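Long-range contacts in 2-dehydropantoate 2-reductase (Geobacter metallireducens, PDB 3HN2), which probably catalyses the NADPH-dependent reduction of ketopantoate to (R)-pantoate, a step in pantothenate biosynthesis: residues G68-V73 / R90-E95; H29-R34 / R62-I67; Q202-I207 / Y255-E260; N194-L199 / E293-L298. All coordinates share one frame; numbering follows the deposited sequence.

Interaction 1 (G68-V73 / R90-E95); sequences GPMDLV and RPLVEE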
loop_
_atom_site.group_PDB
_atom_site.type_symbol
_atom_site.label_atom_id
_atom_site.label_comp_id
_atom_site.label_asym_id
_atom_site.label_seq_id
_atom_site.Cartn_x
_atom_site.Cartn_y
_atom_site.Cartn_z
ATOM N N GLY A 68 -3.326 -37.533 -13.792
ATOM C CA GLY A 68 -3.019 -38.612 -12.859
ATOM C C GLY A 68 -2.446 -38.133 -11.538
ATOM O O GLY A 68 -2.452 -36.930 -11.263
ATOM N N PRO A 69 -1.952 -39.076 -10.709
ATOM C CA PRO A 69 -1.395 -38.808 -9.376
ATOM C C PRO A 69 -0.288 -37.751 -9.371
ATOM O O PRO A 69 0.564 -37.738 -10.258
ATOM C CB PRO A 69 -0.836 -40.171 -8.954
ATOM C CG PRO A 69 -1.668 -41.154 -9.692
ATOM C CD PRO A 69 -1.921 -40.516 -11.026
ATOM N N MET A 70 -0.332 -36.868 -8.376
ATOM C CA MET A 70 0.606 -35.753 -8.247
ATOM C C MET A 70 1.241 -35.738 -6.851
ATOM O O MET A 70 0.850 -36.515 -5.979
ATOM C CB MET A 70 -0.121 -34.426 -8.502
ATOM C CG MET A 70 -0.701 -34.253 -9.904
ATOM S SD MET A 70 0.418 -33.445 -11.072
ATOM C CE MET A 70 1.168 -34.857 -11.884
ATOM N N ASP A 71 2.224 -34.865 -6.644
ATOM C CA ASP A 71 2.795 -34.646 -5.312
ATOM C C ASP A 71 2.057 -33.522 -4.592
ATOM O O ASP A 71 1.789 -33.602 -3.392
ATOM C CB ASP A 71 4.287 -34.305 -5.402
ATOM C CG ASP A 71 5.145 -35.502 -5.771
ATOM O OD1 ASP A 71 4.878 -36.620 -5.274
ATOM O OD2 ASP A 71 6.101 -35.316 -6.553
ATOM N N LEU A 72 1.736 -32.477 -5.348
ATOM C CA LEU A 72 1.066 -31.300 -4.828
ATOM C C LEU A 72 0.002 -30.829 -5.807
ATOM O O LEU A 72 0.252 -30.754 -7.012
ATOM C CB LEU A 72 2.085 -30.179 -4.590
ATOM C CG LEU A 72 1.581 -28.786 -4.193
ATOM C CD1 LEU A 72 0.994 -28.790 -2.791
ATOM C CD2 LEU A 72 2.702 -27.777 -4.290
ATOM N N VAL A 73 -1.189 -30.526 -5.297
ATOM C CA VAL A 73 -2.179 -29.830 -6.113
ATOM C C VAL A 73 -2.534 -28.457 -5.534
ATOM O O VAL A 73 -3.069 -28.348 -4.430
ATOM C CB VAL A 73 -3.426 -30.715 -6.467
ATOM C CG1 VAL A 73 -3.847 -31.585 -5.307
ATOM C CG2 VAL A 73 -4.593 -29.859 -6.972
ATOM N N ARG A 90 -9.892 -35.762 -7.075
ATOM C CA ARG A 90 -9.747 -37.221 -6.832
ATOM C C ARG A 90 -8.781 -38.012 -7.744
ATOM O O ARG A 90 -7.995 -38.811 -7.221
ATOM C CB ARG A 90 -11.128 -37.912 -6.686
ATOM C CG ARG A 90 -11.239 -39.374 -7.148
ATOM C CD ARG A 90 -10.815 -40.390 -6.084
ATOM N NE ARG A 90 -11.904 -40.747 -5.175
ATOM C CZ ARG A 90 -12.074 -40.234 -3.959
ATOM N NH1 ARG A 90 -13.099 -40.628 -3.215
ATOM N NH2 ARG A 90 -11.227 -39.329 -3.479
ATOM N N PRO A 91 -8.809 -37.791 -9.088
ATOM C CA PRO A 91 -7.802 -38.476 -9.921
ATOM C C PRO A 91 -6.337 -38.071 -9.679
ATOM O O PRO A 91 -5.431 -38.816 -10.057
ATOM C CB PRO A 91 -8.207 -38.087 -11.349
ATOM C CG PRO A 91 -9.626 -37.662 -11.251
ATOM C CD PRO A 91 -9.724 -36.994 -9.932
ATOM N N LEU A 92 -6.117 -36.914 -9.057
ATOM C CA LEU A 92 -4.771 -36.406 -8.786
ATOM C C LEU A 92 -4.202 -36.888 -7.452
ATOM O O LEU A 92 -3.025 -36.669 -7.160
ATOM C CB LEU A 92 -4.768 -34.874 -8.810
ATOM C CG LEU A 92 -5.444 -34.170 -9.986
ATOM C CD1 LEU A 92 -5.771 -32.727 -9.635
ATOM C CD2 LEU A 92 -4.569 -34.240 -11.224
ATOM N N VAL A 93 -5.034 -37.546 -6.650
ATOM C CA VAL A 93 -4.662 -37.918 -5.284
ATOM C C VAL A 93 -4.145 -39.358 -5.171
ATOM O O VAL A 93 -4.842 -40.318 -5.505
ATOM C CB VAL A 93 -5.836 -37.654 -4.290
ATOM C CG1 VAL A 93 -5.535 -38.201 -2.898
ATOM C CG2 VAL A 93 -6.140 -36.162 -4.209
ATOM N N GLU A 94 -2.900 -39.478 -4.720
ATOM C CA GLU A 94 -2.302 -40.755 -4.338
ATOM C C GLU A 94 -1.877 -40.609 -2.875
ATOM O O GLU A 94 -1.876 -39.497 -2.346
ATOM C CB GLU A 94 -1.105 -41.076 -5.249
ATOM C CG GLU A 94 -0.492 -42.483 -5.110
ATOM C CD GLU A 94 -1.527 -43.603 -5.089
ATOM O OE1 GLU A 94 -2.241 -43.785 -6.099
ATOM O OE2 GLU A 94 -1.615 -44.310 -4.061
ATOM N N GLU A 95 -1.552 -41.722 -2.219
ATOM C CA GLU A 95 -1.019 -41.708 -0.859
ATOM C C GLU A 95 0.268 -40.881 -0.803
ATOM O O GLU A 95 1.306 -41.291 -1.329
ATOM C CB GLU A 95 -0.765 -43.139 -0.375
ATOM C CG GLU A 95 -0.214 -43.249 1.045
ATOM C CD GLU A 95 0.474 -44.577 1.309
ATOM O OE1 GLU A 95 0.932 -45.222 0.339
ATOM O OE2 GLU A 95 0.564 -44.975 2.489
#

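Interaction 2 (H29-R34 / R62-I67); sequences HFLLRR and RAPEEI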
loop_
_atom_site.group_PDB
_atom_site.type_symbol
_atom_site.label_atom_id
_atom_site.label_comp_id
_atom_site.label_asym_id
_atom_site.label_seq_id
_atom_site.Cartn_x
_atom_site.Cartn_y
_atom_site.Cartn_z
ATOM N N HIS A 29 1.548 -28.953 -14.141
ATOM C CA HIS A 29 0.505 -29.459 -15.025
ATOM C C HIS A 29 -0.755 -28.632 -14.824
ATOM O O HIS A 29 -1.408 -28.734 -13.791
ATOM C CB HIS A 29 0.215 -30.932 -14.716
ATOM C CG HIS A 29 1.427 -31.809 -14.753
ATOM N ND1 HIS A 29 2.282 -31.944 -13.681
ATOM C CD2 HIS A 29 1.931 -32.590 -15.737
ATOM C CE1 HIS A 29 3.262 -32.770 -14.002
ATOM N NE2 HIS A 29 3.072 -33.176 -15.245
ATOM N N PHE A 30 -1.088 -27.806 -15.807
ATOM C CA PHE A 30 -2.261 -26.947 -15.718
ATOM C C PHE A 30 -3.541 -27.665 -16.151
ATOM O O PHE A 30 -3.570 -28.331 -17.191
ATOM C CB PHE A 30 -2.072 -25.700 -16.581
ATOM C CG PHE A 30 -1.077 -24.717 -16.039
ATOM C CD1 PHE A 30 -1.485 -23.694 -15.193
ATOM C CD2 PHE A 30 0.264 -24.793 -16.397
ATOM C CE1 PHE A 30 -0.568 -22.768 -14.702
ATOM C CE2 PHE A 30 1.186 -23.869 -15.917
ATOM C CZ PHE A 30 0.769 -22.859 -15.066
ATOM N N LEU A 31 -4.597 -27.525 -15.352
ATOM C CA LEU A 31 -5.928 -27.962 -15.759
ATOM C C LEU A 31 -6.716 -26.777 -16.320
ATOM O O LEU A 31 -7.297 -25.989 -15.571
ATOM C CB LEU A 31 -6.680 -28.632 -14.597
ATOM C CG LEU A 31 -8.004 -29.357 -14.903
ATOM C CD1 LEU A 31 -7.835 -30.426 -15.976
ATOM C CD2 LEU A 31 -8.614 -29.964 -13.643
ATOM N N LEU A 32 -6.708 -26.655 -17.646
ATOM C CA LEU A 32 -7.428 -25.590 -18.340
ATOM C C LEU A 32 -8.835 -26.028 -18.730
ATOM O O LEU A 32 -9.096 -27.219 -18.925
ATOM C CB LEU A 32 -6.674 -25.141 -19.595
ATOM C CG LEU A 32 -5.307 -24.437 -19.557
ATOM C CD1 LEU A 32 -5.108 -23.503 -18.356
ATOM C CD2 LEU A 32 -4.177 -25.441 -19.663
ATOM N N ARG A 33 -9.730 -25.053 -18.855
ATOM C CA ARG A 33 -11.116 -25.305 -19.219
ATOM C C ARG A 33 -11.529 -24.374 -20.356
ATOM O O ARG A 33 -11.621 -24.795 -21.509
ATOM C CB ARG A 33 -12.027 -25.113 -18.000
ATOM C CG ARG A 33 -13.447 -25.632 -18.168
ATOM C CD ARG A 33 -14.382 -24.928 -17.208
ATOM N NE ARG A 33 -15.787 -25.221 -17.481
ATOM C CZ ARG A 33 -16.680 -25.577 -16.560
ATOM N NH1 ARG A 33 -17.934 -25.820 -16.911
ATOM N NH2 ARG A 33 -16.327 -25.683 -15.286
ATOM N N ARG A 34 -11.760 -23.107 -20.016
ATOM C CA ARG A 34 -12.208 -22.085 -20.961
ATOM C C ARG A 34 -11.202 -21.830 -22.093
ATOM O O ARG A 34 -11.586 -21.685 -23.256
ATOM C CB ARG A 34 -12.548 -20.795 -20.199
ATOM C CG ARG A 34 -12.535 -19.514 -21.025
ATOM C CD ARG A 34 -13.543 -18.497 -20.510
ATOM N NE ARG A 34 -14.908 -18.824 -20.925
ATOM C CZ ARG A 34 -15.457 -18.460 -22.084
ATOM N NH1 ARG A 34 -14.766 -17.750 -22.967
ATOM N NH2 ARG A 34 -16.706 -18.809 -22.363
ATOM N N ARG A 62 -7.252 -31.159 -20.154
ATOM C CA ARG A 62 -8.664 -30.790 -20.045
ATOM C C ARG A 62 -9.441 -31.681 -19.081
ATOM O O ARG A 62 -10.510 -31.306 -18.599
ATOM C CB ARG A 62 -9.334 -30.710 -21.425
ATOM C CG ARG A 62 -9.213 -31.958 -22.300
ATOM C CD ARG A 62 -9.179 -31.596 -23.790
ATOM N NE ARG A 62 -10.008 -30.429 -24.105
ATOM C CZ ARG A 62 -10.145 -29.901 -25.319
ATOM N NH1 ARG A 62 -10.919 -28.836 -25.493
ATOM N NH2 ARG A 62 -9.513 -30.432 -26.358
ATOM N N ALA A 63 -8.888 -32.854 -18.796
ATOM C CA ALA A 63 -9.449 -33.751 -17.795
ATOM C C ALA A 63 -8.381 -34.069 -16.759
ATOM O O ALA A 63 -7.217 -34.271 -17.120
ATOM C CB ALA A 63 -9.967 -35.028 -18.447
ATOM N N PRO A 64 -8.761 -34.084 -15.464
ATOM C CA PRO A 64 -7.823 -34.450 -14.391
ATOM C C PRO A 64 -7.338 -35.902 -14.426
ATOM O O PRO A 64 -6.244 -36.186 -13.933
ATOM C CB PRO A 64 -8.620 -34.187 -13.109
ATOM C CG PRO A 64 -10.035 -34.178 -13.517
ATOM C CD PRO A 64 -10.083 -33.703 -14.932
ATOM N N GLU A 65 -8.130 -36.802 -15.010
ATOM C CA GLU A 65 -7.747 -38.219 -15.130
ATOM C C GLU A 65 -6.628 -38.467 -16.143
ATOM O O GLU A 65 -6.002 -39.529 -16.136
ATOM C CB GLU A 65 -8.960 -39.119 -15.421
ATOM C CG GLU A 65 -9.909 -38.621 -16.512
ATOM C CD GLU A 65 -11.111 -37.865 -15.962
ATOM O OE1 GLU A 65 -12.241 -38.123 -16.431
ATOM O OE2 GLU A 65 -10.931 -37.018 -15.060
ATOM N N GLU A 66 -6.381 -37.479 -17.003
ATOM C CA GLU A 66 -5.268 -37.517 -17.950
ATOM C C GLU A 66 -3.950 -37.169 -17.259
ATOM O O GLU A 66 -2.894 -37.690 -17.624
ATOM C CB GLU A 66 -5.521 -36.551 -19.111
ATOM C CG GLU A 66 -6.834 -36.785 -19.862
ATOM C CD GLU A 66 -7.137 -35.707 -20.895
ATOM O OE1 GLU A 66 -7.957 -35.969 -21.801
ATOM O OE2 GLU A 66 -6.564 -34.596 -20.807
ATOM N N ILE A 67 -4.023 -36.285 -16.264
ATOM C CA ILE A 67 -2.855 -35.855 -15.488
ATOM C C ILE A 67 -2.387 -36.957 -14.537
ATOM O O ILE A 67 -1.199 -37.272 -14.484
ATOM C CB ILE A 67 -3.149 -34.572 -14.672
ATOM C CG1 ILE A 67 -3.825 -33.514 -15.547
ATOM C CG2 ILE A 67 -1.874 -34.027 -14.043
ATOM C CD1 ILE A 67 -4.165 -32.210 -14.839
#

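Interaction 3 (Q202-I207 / Y255-E260); sequences QPVNLI and YKPSME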
loop_
_atom_site.group_PDB
_atom_site.type_symbol
_atom_site.label_atom_id
_atom_site.label_comp_id
_atom_site.label_asym_id
_atom_site.label_seq_id
_atom_site.Cartn_x
_atom_site.Cartn_y
_atom_site.Cartn_z
ATOM N N GLN A 202 -17.246 1.222 -7.158
ATOM C CA GLN A 202 -16.206 2.245 -7.076
ATOM C C GLN A 202 -14.909 1.620 -6.568
ATOM O O GLN A 202 -14.960 0.678 -5.792
ATOM C CB GLN A 202 -16.632 3.347 -6.107
ATOM C CG GLN A 202 -17.858 4.134 -6.522
ATOM C CD GLN A 202 -18.543 4.784 -5.340
ATOM O OE1 GLN A 202 -17.946 4.947 -4.277
ATOM N NE2 GLN A 202 -19.802 5.156 -5.515
ATOM N N PRO A 203 -13.741 2.141 -6.995
ATOM C CA PRO A 203 -12.465 1.657 -6.435
ATOM C C PRO A 203 -12.236 2.061 -4.967
ATOM O O PRO A 203 -12.983 2.884 -4.425
ATOM C CB PRO A 203 -11.419 2.310 -7.339
ATOM C CG PRO A 203 -12.085 3.540 -7.850
ATOM C CD PRO A 203 -13.526 3.176 -8.024
ATOM N N VAL A 204 -11.201 1.491 -4.347
ATOM C CA VAL A 204 -10.961 1.626 -2.896
ATOM C C VAL A 204 -10.698 3.060 -2.397
ATOM O O VAL A 204 -11.095 3.407 -1.285
ATOM C CB VAL A 204 -9.855 0.644 -2.362
ATOM C CG1 VAL A 204 -10.252 -0.795 -2.597
ATOM C CG2 VAL A 204 -8.495 0.910 -2.998
ATOM N N ASN A 205 -10.056 3.883 -3.225
ATOM C CA ASN A 205 -9.716 5.268 -2.854
ATOM C C ASN A 205 -10.916 6.158 -2.547
ATOM O O ASN A 205 -10.827 7.052 -1.709
ATOM C CB ASN A 205 -8.857 5.928 -3.932
ATOM C CG ASN A 205 -9.560 6.015 -5.271
ATOM O OD1 ASN A 205 -9.681 5.028 -5.992
ATOM N ND2 ASN A 205 -10.025 7.207 -5.614
ATOM N N LEU A 206 -12.028 5.897 -3.227
ATOM C CA LEU A 206 -13.272 6.619 -3.016
ATOM C C LEU A 206 -13.943 6.236 -1.702
ATOM O O LEU A 206 -14.320 7.124 -0.929
ATOM C CB LEU A 206 -14.220 6.402 -4.199
ATOM C CG LEU A 206 -13.755 6.916 -5.569
ATOM C CD1 LEU A 206 -14.845 6.713 -6.608
ATOM C CD2 LEU A 206 -13.340 8.382 -5.510
ATOM N N ILE A 207 -14.075 4.924 -1.452
ATOM C CA ILE A 207 -14.577 4.374 -0.175
ATOM C C ILE A 207 -13.805 4.974 0.999
ATOM O O ILE A 207 -14.394 5.352 2.008
ATOM C CB ILE A 207 -14.497 2.800 -0.127
ATOM C CG1 ILE A 207 -15.689 2.157 -0.841
ATOM C CG2 ILE A 207 -14.487 2.269 1.322
ATOM C CD1 ILE A 207 -15.500 1.936 -2.326
ATOM N N TYR A 255 -7.408 1.213 -6.763
ATOM C CA TYR A 255 -7.437 -0.245 -6.933
ATOM C C TYR A 255 -8.841 -0.844 -6.885
ATOM O O TYR A 255 -9.608 -0.591 -5.956
ATOM C CB TYR A 255 -6.530 -0.924 -5.905
ATOM C CG TYR A 255 -6.597 -2.435 -5.921
ATOM C CD1 TYR A 255 -7.119 -3.136 -4.836
ATOM C CD2 TYR A 255 -6.140 -3.166 -7.022
ATOM C CE1 TYR A 255 -7.188 -4.519 -4.844
ATOM C CE2 TYR A 255 -6.209 -4.554 -7.039
ATOM C CZ TYR A 255 -6.733 -5.223 -5.946
ATOM O OH TYR A 255 -6.802 -6.597 -5.943
ATOM N N LYS A 256 -9.165 -1.652 -7.889
ATOM C CA LYS A 256 -10.473 -2.288 -7.967
ATOM C C LYS A 256 -10.347 -3.774 -7.642
ATOM O O LYS A 256 -9.821 -4.541 -8.452
ATOM C CB LYS A 256 -11.113 -2.067 -9.348
ATOM C CG LYS A 256 -11.154 -0.596 -9.792
ATOM C CD LYS A 256 -12.475 -0.222 -10.458
ATOM C CE LYS A 256 -12.398 -0.172 -11.971
ATOM N NZ LYS A 256 -13.552 0.600 -12.538
ATOM N N PRO A 257 -10.831 -4.184 -6.450
ATOM C CA PRO A 257 -10.735 -5.546 -5.916
ATOM C C PRO A 257 -11.364 -6.597 -6.818
ATOM O O PRO A 257 -12.145 -6.262 -7.705
ATOM C CB PRO A 257 -11.532 -5.465 -4.608
ATOM C CG PRO A 257 -11.491 -4.053 -4.230
ATOM C CD PRO A 257 -11.539 -3.295 -5.516
ATOM N N SER A 258 -11.029 -7.860 -6.560
ATOM C CA SER A 258 -11.450 -8.991 -7.393
ATOM C C SER A 258 -12.958 -9.090 -7.595
ATOM O O SER A 258 -13.411 -9.348 -8.709
ATOM C CB SER A 258 -10.910 -10.301 -6.819
ATOM O OG SER A 258 -11.320 -10.477 -5.473
ATOM N N MET A 259 -13.719 -8.857 -6.524
ATOM C CA MET A 259 -15.182 -8.941 -6.548
ATOM C C MET A 259 -15.850 -7.875 -7.410
ATOM O O MET A 259 -16.869 -8.146 -8.051
ATOM C CB MET A 259 -15.750 -8.869 -5.132
ATOM C CG MET A 259 -16.032 -10.214 -4.482
ATOM S SD MET A 259 -17.165 -10.056 -3.082
ATOM C CE MET A 259 -18.572 -9.376 -3.908
ATOM N N GLU A 260 -15.281 -6.670 -7.411
ATOM C CA GLU A 260 -15.769 -5.571 -8.241
ATOM C C GLU A 260 -15.539 -5.873 -9.725
ATOM O O GLU A 260 -16.412 -5.620 -10.560
ATOM C CB GLU A 260 -15.090 -4.254 -7.839
ATOM C CG GLU A 260 -15.549 -3.038 -8.654
ATOM C CD GLU A 260 -14.920 -1.724 -8.216
ATOM O OE1 GLU A 260 -14.030 -1.726 -7.337
ATOM O OE2 GLU A 260 -15.322 -0.677 -8.769
#

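Interaction 4 (N194-L199 / E293-L298); sequences NGLCAL and EMLATL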
loop_
_atom_site.group_PDB
_atom_site.type_symbol
_atom_site.label_atom_id
_atom_site.label_comp_id
_atom_site.label_asym_id
_atom_site.label_seq_id
_atom_site.Cartn_x
_atom_site.Cartn_y
_atom_site.Cartn_z
ATOM N N ASN A 194 -13.731 -5.897 -0.666
ATOM C CA ASN A 194 -14.428 -6.685 -1.698
ATOM C C ASN A 194 -15.959 -6.579 -1.613
ATOM O O ASN A 194 -16.653 -6.830 -2.597
ATOM C CB ASN A 194 -13.981 -8.147 -1.723
ATOM C CG ASN A 194 -12.602 -8.323 -2.314
ATOM O OD1 ASN A 194 -11.612 -7.841 -1.763
ATOM N ND2 ASN A 194 -12.526 -9.021 -3.439
ATOM N N GLY A 195 -16.469 -6.176 -0.449
ATOM C CA GLY A 195 -17.895 -5.892 -0.269
ATOM C C GLY A 195 -18.391 -4.567 -0.833
ATOM O O GLY A 195 -19.251 -4.550 -1.715
ATOM N N LEU A 196 -17.851 -3.464 -0.318
ATOM C CA LEU A 196 -18.321 -2.104 -0.645
ATOM C C LEU A 196 -18.084 -1.723 -2.094
ATOM O O LEU A 196 -18.987 -1.230 -2.761
ATOM C CB LEU A 196 -17.653 -1.071 0.269
ATOM C CG LEU A 196 -18.313 -0.568 1.562
ATOM C CD1 LEU A 196 -19.390 -1.489 2.122
ATOM C CD2 LEU A 196 -17.247 -0.281 2.608
ATOM N N CYS A 197 -16.866 -1.977 -2.568
ATOM C CA CYS A 197 -16.449 -1.700 -3.941
ATOM C C CYS A 197 -17.301 -2.378 -5.002
ATOM O O CYS A 197 -17.619 -1.767 -6.017
ATOM C CB CYS A 197 -14.992 -2.107 -4.141
ATOM S SG CYS A 197 -13.866 -1.283 -3.023
ATOM N N ALA A 198 -17.645 -3.643 -4.777
ATOM C CA ALA A 198 -18.480 -4.389 -5.708
ATOM C C ALA A 198 -19.910 -3.846 -5.709
ATOM O O ALA A 198 -20.535 -3.714 -6.765
ATOM C CB ALA A 198 -18.460 -5.871 -5.362
ATOM N N LEU A 199 -20.404 -3.512 -4.518
ATOM C CA LEU A 199 -21.749 -2.963 -4.332
ATOM C C LEU A 199 -21.920 -1.555 -4.920
ATOM O O LEU A 199 -22.863 -1.302 -5.660
ATOM C CB LEU A 199 -22.075 -2.945 -2.844
ATOM C CG LEU A 199 -23.335 -2.258 -2.358
ATOM C CD1 LEU A 199 -24.628 -2.876 -2.858
ATOM C CD2 LEU A 199 -23.287 -2.155 -0.836
ATOM N N GLU A 293 -23.754 -8.494 7.787
ATOM C CA GLU A 293 -25.005 -9.121 7.368
ATOM C C GLU A 293 -25.710 -8.316 6.332
ATOM O O GLU A 293 -26.072 -8.840 5.281
ATOM C CB GLU A 293 -25.945 -9.367 8.548
ATOM C CG GLU A 293 -26.052 -10.840 8.919
ATOM C CD GLU A 293 -27.319 -11.166 9.683
ATOM O OE1 GLU A 293 -28.420 -10.938 9.141
ATOM O OE2 GLU A 293 -27.211 -11.662 10.823
ATOM N N MET A 294 -25.892 -7.036 6.638
ATOM C CA MET A 294 -26.463 -6.083 5.716
ATOM C C MET A 294 -25.686 -6.104 4.405
ATOM O O MET A 294 -26.290 -6.230 3.338
ATOM C CB MET A 294 -26.437 -4.696 6.346
ATOM C CG MET A 294 -27.192 -3.658 5.576
ATOM S SD MET A 294 -27.405 -2.183 6.556
ATOM C CE MET A 294 -27.764 -1.046 5.226
ATOM N N LEU A 295 -24.353 -6.043 4.497
ATOM C CA LEU A 295 -23.484 -6.112 3.317
ATOM C C LEU A 295 -23.689 -7.378 2.476
ATOM O O LEU A 295 -23.990 -7.282 1.282
ATOM C CB LEU A 295 -22.018 -5.966 3.725
ATOM C CG LEU A 295 -20.987 -5.587 2.651
ATOM C CD1 LEU A 295 -21.549 -4.625 1.615
ATOM C CD2 LEU A 295 -19.772 -4.976 3.328
ATOM N N ALA A 296 -23.549 -8.550 3.101
ATOM C CA ALA A 296 -23.753 -9.830 2.416
ATOM C C ALA A 296 -25.069 -9.842 1.659
ATOM O O ALA A 296 -25.107 -10.201 0.471
ATOM C CB ALA A 296 -23.708 -11.005 3.424
ATOM N N THR A 297 -26.131 -9.414 2.350
ATOM C CA THR A 297 -27.481 -9.389 1.799
ATOM C C THR A 297 -27.648 -8.382 0.652
ATOM O O THR A 297 -28.139 -8.750 -0.420
ATOM C CB THR A 297 -28.529 -9.079 2.878
ATOM O OG1 THR A 297 -28.150 -9.684 4.116
ATOM C CG2 THR A 297 -29.874 -9.605 2.463
ATOM N N LEU A 298 -27.241 -7.126 0.873
ATOM C CA LEU A 298 -27.295 -6.101 -0.180
ATOM C C LEU A 298 -26.484 -6.547 -1.382
ATOM O O LEU A 298 -26.737 -6.122 -2.517
ATOM C CB LEU A 298 -26.713 -4.762 0.302
ATOM C CG LEU A 298 -27.534 -3.895 1.243
ATOM C CD1 LEU A 298 -26.624 -2.864 1.875
ATOM C CD2 LEU A 298 -28.694 -3.231 0.513
#

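Interaction 1 (G68-V73 / R90-E95)
The flat carbonyl group of Leu92 takes the N-H of Met70 from a position tilted 28° out of its plane. Met70 N lies 3.0 Å from Leu92 O, and the bond bends to 147° at the hydrogen. Pro69 CA adds a CA-H...O contact to Leu92 O at 3.5 Å. A second such contact runs the other way, from Leu92 CA to Gly68 O at 3.4 Å. The contact belongs to a beta-alpha-beta crossover of the Rossmann-type domain. Strand 72-75 leads through helix 85-89 to its parallel neighbour, strand 98-101, and residues 90-95 lie on the return path. Gly68, with positive phi, is the first residue beyond helix 64-67 and leads toward strand 72-75. Leu92 CG stands anti to its own carbonyl carbon (chi1 -48°), and the two methyls then serve different partners. Leu92 CD2 packs on Met70 CG at 4.1 Å. Leu92 CD1 meets Val73 CG2, also at 4.1 Å, and these two side chains run nearly perpendicular to each other. Val8 of strand 5-8 touches both Leu92 and Val73. Thr97 OG1 bonds both Met70 O and Glu94 N, so it ties the two segments from outside. The Pro69 ring rests its CB on Glu94 CB at 3.8 Å. Beyond that, the Glu94 carboxylate folds back, and Glu95 N reaches Glu94 OE2 from above the carboxylate plane.

Interaction 2 (H29-R34 / R62-I67)
Leu31 CD1 pushes into the bend made by Arg62, Ala63 and Pro64. It lies 3.7 Å from Arg62 C and 3.8 Å from Ala63 C, so this methyl rests on backbone as much as on side chains. The setting is the Rossmann-type domain. Strand 28-31 is an inner parallel strand, and residues 62-67 run from the sheet's outermost strand on that side, 60-61, into a short, weakly bonded helix. The same methyl touches the Pro64 ring at CD (4.1 Å from Leu31 CD1) and the tip of Ile67, whose CD1 is 4.2 Å from Leu31 CD1. What brings it there is the first torsion of Leu31, which sets CG anti to the backbone N (chi1 -170°). Two residues earlier on the strand, His29 points its CB toward the helix. This CB meets Ile67 CG2 at 3.8 Å, and the two side chains run alongside each other, pointing opposite ways. Near the far end of the contact, Leu32 O approaches Arg62 CA at 3.8 Å. Tyr61 forms the next shell and touches both His29 and Ile67. Leu15 and Ile39, from helices 14-23 and 36-41, cover Leu32. Leu31 comes close to, but does not contact, Gly9, Gly11 and Gly14, which fit the GxGxxG pattern of Rossmann-type nucleotide-binding folds. His29 ND1 is hydrogen-bonded to Ile5 O, which helps to fix the ring's rotation.

Interaction 3 (Q202-I207 / Y255-E260)
Val204, with CG1 anti to its carbonyl carbon (chi1 -61°), sets both methyls against the Tyr255 carbonyl oxygen: CG1 is 3.4 Å and CG2 3.5 Å from Tyr255 O. Val204 N bonds that oxygen at 3.1 Å, nearly straight at 164°. Val204 CG1 also packs on Pro257 CG at 3.8 Å. Beside it, Pro203 CB meets Lys256 CG at 3.8 Å, while Lys256 NZ pairs with Glu264. The N-terminal ends of two helices meet here in the helical C-terminal domain, with Pro203 and Pro257 at the N-cap positions. Glu260 is fully extended and brings its carboxylate against Gln202. Glu260 OE1 lies 3.0 Å from Gln202 O, but both are acceptors. With an alanine in place of Glu260, the contact with Cys197 is lost, and a gap beside Gln202 is likely to open. Asn205 ND2 is hydrogen-bonded to Asn50 OD1 of the second subunit. A carboxylate oxygen so near a carbonyl oxygen is probably unfavourable unless Glu260 is protonated, so the backbone bond and the carbon packing probably do most of the holding.

Interaction 4 (N194-L199 / E293-L298)
Leu295 lays its two methyls over Leu196 CD1, with CD2 at 3.7 Å and CD1 at 3.8 Å from that atom. The two side chains cross at about a right angle. Leu295 CG is anti to the backbone N (chi1 -162°), and this carries the branch across to the other helix. There Leu295 CD1 comes within 4.0 Å of Gly195 C. Gly195 matters because it has no side chain: a CB at this position would collide with Leu295 CD2. Helices 179-200 and 290-302 meet here in the all-helical C-terminal domain, a domain related to the C-terminal domain of 6-phosphogluconate dehydrogenase. The local axes approach to 10.0 Å and cross at 39°, with both helices running in broadly the same direction. Cut back to an alanine, Leu295 would probably leave a gap over Gly195 and free the ends of Leu196 and Leu199 to turn. Phe275 of helix 271-284 also packs on Leu295. One turn beyond Gly195, Leu199 CD2 touches Leu295 CD1 at 3.9 Å. Arg263 bonds the carbonyl oxygens of Ala198 and Leu199, near the end of their helix. The other methyl, Leu199 CD1, packs on Leu298 CB at 4.2 Å.

Interactions 1 and 2 belong to the Rossmann-type domain, and interactions 3 and 4 to the helical C-terminal domain. The centres of interactions 1 and 3 are about 37 Å apart. Interactions 1 and 2 reach the same sheet and touch: Leu92 packs on Ile67, and Met70 on His29. Both are partly buried. Interaction 1 combines a backbone bond with carbon packing, whereas interaction 2 relies on carbon packing alone. Interactions 3 and 4 also touch, and a probable hydrogen bond joins Gln202 N to Cys197 O. Interaction 4 is a buried, apolar helix-helix contact. Interaction 3 is more polar, only partly buried, and is the one whose segments reach the second subunit.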